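Hypothetical protein, GDSL-like Lipase/Acylhydrolase family protein (Bacteroides uniformis, PDB 4M8K) is probably a hydrolase of the GDSL-like lipase/acylhydrolase family, expected to cleave ester bonds, although its natural substrate is not established. Local coordinates at residues Asp215-Val218 with Trp219-Val222. Residues are numbered along the deposited sequence; the frame is centred on the assembly and turned at random.
Sequences DAQV and WESV
Val218 and Val222, one helical turn apart, run in parallel off the same face of the helix, with Val218 CG1 set 4.0 Å from Val222 CG2. The two valines share one rotamer, CG1 anti to the backbone N (chi1 172° in Val218), and different branches meet: CG1 of Val218 faces CG2 of Val222, the methyl beside the backbone N, which also lies 3.4 Å from Val218 O. Val218 O accepts Val222 N at 2.9 Å, and a weaker bond from Ser221 N. The turn before it is gripped by Trp219 N to Asp215 O and Glu220 N to Ala216 O, both 3.0 Å; by contrast, the bond from Ser221 N to Gln217 O is weak, stretched to 3.5 Å.

Gln217 and Glu220 also run alongside each other, their amide and carboxylate planes 31° apart, but they touch lightly, Glu220 OE2 lying 4.1 Å from Gln217 CG. The amide of Gln217, a buried residue, is turned to the rest of the fold, NE2 donating to His197 O. Trp219 carries its indole away from the preceding turn and stacks on His72, while Asp215 OD2 forms a salt bridge with Arg67.

The valine pair faces inward, against Phe68 of helix 64-71 and against Ile194, Ile169 and Tyr167 of the central sheet; Glu220 and Ala216 are on the exposed side. This is the i to i+4 pattern of an amphipathic alpha-helix, here the C-terminal helix 208-222 packed on the five-stranded parallel sheet of a three-layered alpha/beta/alpha GDSL hydrolase fold.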
loop_
_atom_site.group_PDB
_atom_site.type_symbol
_atom_site.label_atom_id
_atom_site.label_comp_id
_atom_site.label_asym_id
_atom_site.label_seq_id
_atom_site.Cartn_x
_atom_site.Cartn_y
_atom_site.Cartn_z
ATOM N N ASP A 215 -11.077 -3.252 4.887
ATOM C CA ASP A 215 -12.111 -2.318 4.348
ATOM C C ASP A 215 -12.707 -1.487 5.460
ATOM O O ASP A 215 -12.632 -0.253 5.429
ATOM C CB ASP A 215 -13.160 -3.137 3.562
ATOM C CG ASP A 215 -14.448 -2.369 3.206
ATOM O OD1 ASP A 215 -14.454 -1.140 3.100
ATOM O OD2 ASP A 215 -15.464 -3.076 3.082
ATOM N N ALA A 216 -13.225 -2.155 6.497
ATOM C CA ALA A 216 -13.911 -1.445 7.562
ATOM C C ALA A 216 -12.968 -0.521 8.314
ATOM O O ALA A 216 -13.335 0.611 8.579
ATOM C CB ALA A 216 -14.619 -2.394 8.541
ATOM N N GLN A 217 -11.756 -0.986 8.611
ATOM C CA GLN A 217 -10.818 -0.175 9.357
ATOM C C GLN A 217 -10.285 1.022 8.560
ATOM O O GLN A 217 -10.066 2.083 9.133
ATOM C CB GLN A 217 -9.655 -1.038 9.889
ATOM C CG GLN A 217 -10.083 -1.855 11.084
ATOM C CD GLN A 217 -9.045 -2.863 11.522
ATOM O OE1 GLN A 217 -7.841 -2.570 11.581
ATOM N NE2 GLN A 217 -9.514 -4.071 11.851
ATOM N N VAL A 218 -10.037 0.846 7.259
ATOM C CA VAL A 218 -9.670 1.988 6.400
ATOM C C VAL A 218 -10.814 3.032 6.424
ATOM O O VAL A 218 -10.573 4.237 6.611
ATOM C CB VAL A 218 -9.289 1.528 4.969
ATOM C CG1 VAL A 218 -9.115 2.713 4.035
ATOM C CG2 VAL A 218 -8.001 0.702 4.998
ATOM N N TRP A 219 -12.056 2.574 6.311
ATOM C CA TRP A 219 -13.205 3.489 6.273
ATOM C C TRP A 219 -13.370 4.224 7.603
ATOM O O TRP A 219 -13.602 5.424 7.595
ATOM C CB TRP A 219 -14.502 2.757 5.861
ATOM C CG TRP A 219 -15.750 3.634 5.831
ATOM C CD1 TRP A 219 -16.862 3.507 6.624
ATOM C CD2 TRP A 219 -15.980 4.784 5.014
ATOM N NE1 TRP A 219 -17.758 4.494 6.341
ATOM C CE2 TRP A 219 -17.259 5.282 5.344
ATOM C CE3 TRP A 219 -15.242 5.429 4.020
ATOM C CZ2 TRP A 219 -17.810 6.383 4.718
ATOM C CZ3 TRP A 219 -15.788 6.530 3.408
ATOM C CH2 TRP A 219 -17.057 7.001 3.760
ATOM N N GLU A 220 -13.131 3.556 8.732
ATOM C CA GLU A 220 -13.096 4.247 10.025
ATOM C C GLU A 220 -12.205 5.489 9.995
ATOM O O GLU A 220 -12.556 6.504 10.572
ATOM C CB GLU A 220 -12.613 3.314 11.156
ATOM C CG GLU A 220 -13.602 2.252 11.649
ATOM C CD GLU A 220 -12.934 1.195 12.559
ATOM O OE1 GLU A 220 -11.948 1.555 13.230
ATOM O OE2 GLU A 220 -13.361 0.001 12.595
ATOM N N SER A 221 -11.039 5.419 9.352
ATOM C CA SER A 221 -10.098 6.544 9.369
ATOM C C SER A 221 -10.409 7.561 8.271
ATOM O O SER A 221 -10.309 8.759 8.480
ATOM C CB SER A 221 -8.680 6.003 9.246
ATOM O OG SER A 221 -8.444 5.147 10.342
ATOM N N VAL A 222 -10.805 7.086 7.103
ATOM C CA VAL A 222 -11.010 7.987 5.974
ATOM C C VAL A 222 -12.324 8.799 6.103
ATOM O O VAL A 222 -12.361 9.957 5.699
ATOM C CB VAL A 222 -10.940 7.204 4.644
ATOM C CG1 VAL A 222 -11.294 8.055 3.434
ATOM C CG2 VAL A 222 -9.530 6.633 4.419
#